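Local coordinates for major allergen Dau c 1 (Daucus carota, PDB 2WQL), which is a pathogenesis-related plant defence protein and food allergen of the Bet v 1 family, probably binding small ligands in an internal pocket, at residues I133-A136 with D137-T141. The protein carries 4 engineered substitutions. Numbering follows the deposited sequence.
With P4C (O-acetaldehydyl-hexaethylene glycol), chain E.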
ATOM      1  N   ILE A 133     -13.025 -21.249  -2.378  1.00 24.23           N
ATOM      2  CA  ILE A 133     -13.018 -19.830  -2.056  1.00 24.28           C
ATOM      3  C   ILE A 133     -12.370 -19.026  -3.201  1.00 24.27           C
ATOM      4  O   ILE A 133     -12.877 -17.976  -3.610  1.00 24.09           O
ATOM      5  CB  ILE A 133     -12.310 -19.570  -0.706  1.00 24.30           C
ATOM      6  CG1 ILE A 133     -13.094 -20.235   0.435  1.00 24.28           C
ATOM      7  CG2 ILE A 133     -12.185 -18.072  -0.429  1.00 23.79           C
ATOM      8  CD1 ILE A 133     -12.304 -20.380   1.755  1.00 23.69           C
ATOM      9  N   LYS A 134     -11.255 -19.519  -3.714  1.00 24.22           N
ATOM     10  CA  LYS A 134     -10.608 -18.878  -4.858  1.00 24.73           C
ATOM     11  C   LYS A 134     -11.518 -18.845  -6.090  1.00 24.39           C
ATOM     12  O   LYS A 134     -11.528 -17.862  -6.838  1.00 24.65           O
ATOM     13  CB  LYS A 134      -9.305 -19.583  -5.229  1.00 24.91           C
ATOM     14  CG  LYS A 134      -8.128 -19.324  -4.294  1.00 26.59           C
ATOM     15  CD  LYS A 134      -6.971 -20.294  -4.676  1.00 29.53           C
ATOM     16  CE  LYS A 134      -5.716 -20.112  -3.815  1.00 30.66           C
ATOM     17  NZ  LYS A 134      -4.606 -21.006  -4.260  1.00 30.26           N
ATOM     18  N   PHE A 135     -12.265 -19.920  -6.300  1.00 23.96           N
ATOM     19  CA  PHE A 135     -13.213 -19.986  -7.411  1.00 23.75           C
ATOM     20  C   PHE A 135     -14.248 -18.880  -7.302  1.00 23.60           C
ATOM     21  O   PHE A 135     -14.503 -18.161  -8.261  1.00 23.51           O
ATOM     22  CB  PHE A 135     -13.935 -21.334  -7.446  1.00 23.60           C
ATOM     23  CG  PHE A 135     -14.933 -21.440  -8.548  1.00 23.43           C
ATOM     24  CD1 PHE A 135     -14.531 -21.779  -9.829  1.00 23.26           C
ATOM     25  CD2 PHE A 135     -16.275 -21.171  -8.324  1.00 23.52           C
ATOM     26  CE1 PHE A 135     -15.445 -21.856 -10.869  1.00 23.33           C
ATOM     27  CE2 PHE A 135     -17.196 -21.251  -9.362  1.00 23.69           C
ATOM     28  CZ  PHE A 135     -16.780 -21.593 -10.632  1.00 23.41           C
ATOM     29  N   ALA A 136     -14.840 -18.760  -6.122  1.00 23.79           N
ATOM     30  CA  ALA A 136     -15.830 -17.722  -5.852  1.00 23.90           C
ATOM     31  C   ALA A 136     -15.255 -16.342  -6.109  1.00 24.19           C
ATOM     32  O   ALA A 136     -15.902 -15.521  -6.745  1.00 24.40           O
ATOM     33  CB  ALA A 136     -16.346 -17.833  -4.430  1.00 23.53           C
ATOM     34  N   ASP A 137     -14.035 -16.096  -5.640  1.00 24.68           N
ATOM     35  CA  ASP A 137     -13.365 -14.799  -5.852  1.00 25.31           C
ATOM     36  C   ASP A 137     -13.166 -14.455  -7.329  1.00 24.78           C
ATOM     37  O   ASP A 137     -13.378 -13.316  -7.750  1.00 24.52           O
ATOM     38  CB  ASP A 137     -11.999 -14.780  -5.159  1.00 25.70           C
ATOM     39  CG  ASP A 137     -12.107 -14.648  -3.649  1.00 29.00           C
ATOM     40  OD1 ASP A 137     -13.239 -14.397  -3.122  1.00 31.60           O
ATOM     41  OD2 ASP A 137     -11.036 -14.784  -2.988  1.00 33.52           O
ATOM     42  N   ALA A 138     -12.746 -15.451  -8.104  1.00 24.35           N
ATOM     43  CA  ALA A 138     -12.527 -15.270  -9.530  1.00 24.11           C
ATOM     44  C   ALA A 138     -13.838 -14.911 -10.211  1.00 24.40           C
ATOM     45  O   ALA A 138     -13.890 -13.989 -11.027  1.00 24.47           O
ATOM     46  CB  ALA A 138     -11.955 -16.500 -10.140  1.00 23.40           C
ATOM     47  N   GLN A 139     -14.897 -15.628  -9.856  1.00 24.64           N
ATOM     48  CA  GLN A 139     -16.160 -15.483 -10.543  1.00 25.07           C
ATOM     49  C   GLN A 139     -16.846 -14.166 -10.158  1.00 24.78           C
ATOM     50  O   GLN A 139     -17.460 -13.503 -11.003  1.00 24.30           O
ATOM     51  CB  GLN A 139     -17.028 -16.690 -10.242  1.00 25.51           C
ATOM     52  CG  GLN A 139     -18.316 -16.734 -11.004  1.00 27.82           C
ATOM     53  CD  GLN A 139     -18.703 -18.144 -11.380  1.00 30.39           C
ATOM     54  OE1 GLN A 139     -18.168 -18.697 -12.353  1.00 30.21           O
ATOM     55  NE2 GLN A 139     -19.648 -18.733 -10.619  1.00 30.91           N
ATOM     56  N   ASN A 140     -16.728 -13.785  -8.891  1.00 24.56           N
ATOM     57  CA  ASN A 140     -17.303 -12.532  -8.421  1.00 24.60           C
ATOM     58  C   ASN A 140     -16.569 -11.335  -9.019  1.00 23.96           C
ATOM     59  O   ASN A 140     -17.176 -10.306  -9.322  1.00 23.95           O
ATOM     60  CB  ASN A 140     -17.291 -12.472  -6.889  1.00 24.93           C
ATOM     61  CG  ASN A 140     -18.401 -13.315  -6.263  1.00 26.90           C
ATOM     62  OD1 ASN A 140     -19.529 -13.338  -6.738  1.00 29.59           O
ATOM     63  ND2 ASN A 140     -18.070 -14.036  -5.199  1.00 29.71           N
ATOM     64  N   THR A 141     -15.260 -11.478  -9.184  1.00 23.14           N
ATOM     65  CA  THR A 141     -14.458 -10.442  -9.805  1.00 22.50           C
ATOM     66  C   THR A 141     -14.830 -10.326 -11.281  1.00 22.14           C
ATOM     67  O   THR A 141     -14.990  -9.240 -11.789  1.00 21.85           O
ATOM     68  CB  THR A 141     -12.948 -10.720  -9.626  1.00 22.41           C
ATOM     69  OG1 THR A 141     -12.657 -10.841  -8.235  1.00 21.71           O
ATOM     70  CG2 THR A 141     -12.110  -9.597 -10.213  1.00 21.87           C
TER
HETATM   71  O1  P4C E 200     -26.415  -7.766  -5.719  1.00 44.82           O
HETATM   72  C2  P4C E 200     -25.613  -8.565  -5.242  1.00 42.98           C
HETATM   73  C3  P4C E 200     -24.294  -8.108  -4.645  1.00 41.99           C
HETATM   74  O4  P4C E 200     -23.632  -9.266  -4.104  1.00 42.74           O
HETATM   75  C5  P4C E 200     -22.590  -9.037  -3.130  1.00 40.77           C
HETATM   76  C6  P4C E 200     -22.382 -10.330  -2.328  1.00 40.48           C
HETATM   77  O7  P4C E 200     -21.319 -11.109  -2.869  1.00 41.48           O
HETATM   78  C8  P4C E 200     -19.994 -10.585  -2.630  1.00 41.56           C
HETATM   79  C9  P4C E 200     -19.108 -10.502  -3.895  1.00 40.39           C
HETATM   80  O10 P4C E 200     -18.823  -9.125  -4.245  1.00 38.26           O
HETATM   81  C11 P4C E 200     -18.453  -8.919  -5.622  1.00 35.38           C
HETATM   82  C12 P4C E 200     -19.554  -8.199  -6.398  1.00 34.68           C
HETATM   83  O13 P4C E 200     -20.023  -9.016  -7.482  1.00 34.28           O
HETATM   84  C14 P4C E 200     -21.012  -8.399  -8.317  1.00 33.33           C
HETATM   85  C15 P4C E 200     -22.408  -8.554  -7.725  1.00 34.50           C
HETATM   86  O16 P4C E 200     -23.136  -9.596  -8.378  1.00 37.06           O
HETATM   87  C17 P4C E 200     -24.120 -10.260  -7.548  1.00 39.01           C
HETATM   88  C18 P4C E 200     -24.244 -11.758  -7.910  1.00 40.07           C
HETATM   89  O19 P4C E 200     -24.758 -12.566  -6.822  1.00 41.22           O
HETATM   90  C20 P4C E 200     -23.785 -13.409  -6.171  1.00 41.31           C
HETATM   91  C21 P4C E 200     -24.163 -13.626  -4.692  1.00 42.05           C
HETATM   92  O22 P4C E 200     -23.107 -13.330  -3.748  1.00 42.60           O
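Phe135 and Gln139 share an extended first torsion (chi1 179° and -174°), which swings both side chains to the same flank of the long C-terminal helix, 130-153, which packs against the curved antiparallel sheet of the Bet v 1 fold. The Gln139 chain bends at its second torsion and sets the amide beside the outer end of the ring, the two planes 69° apart. Gln139 OE1 approaches Phe135 CZ obliquely at 3.6 Å, while NE2 of the same amide lies 3.7 Å from Phe135 CE2; the contact is van der Waals in kind. Phe135 also packs on Pro63 and Ile64, and on Ala149 of the second subunit, which touches Ala138 as well.

The backbone carries the regular alpha-helical i to i+4 ladder, from Asp137 N to Ile133 O through to Asn140 N to Ala136 O, the latter 2.9 Å long. Asp137 turns to another flank, where its CG passes 3.4 Å from Ile133 O and its OD2 is hydrogen-bonded to His6 NE2, tying the helix to strand 5-12. Asn140 faces the ligand pocket: its CG lies 3.7 Å from C9 of the bound hexaethylene glycol derivative, a van der Waals approach to the ligand's ether chain. One turn after Asp137, Thr141 bends its hydroxyl back onto the helix, and Asp137 O accepts two bonds from opposite faces of its plane, from Thr141 N at 3.0 Å and from Thr141 OG1 at 2.6 Å.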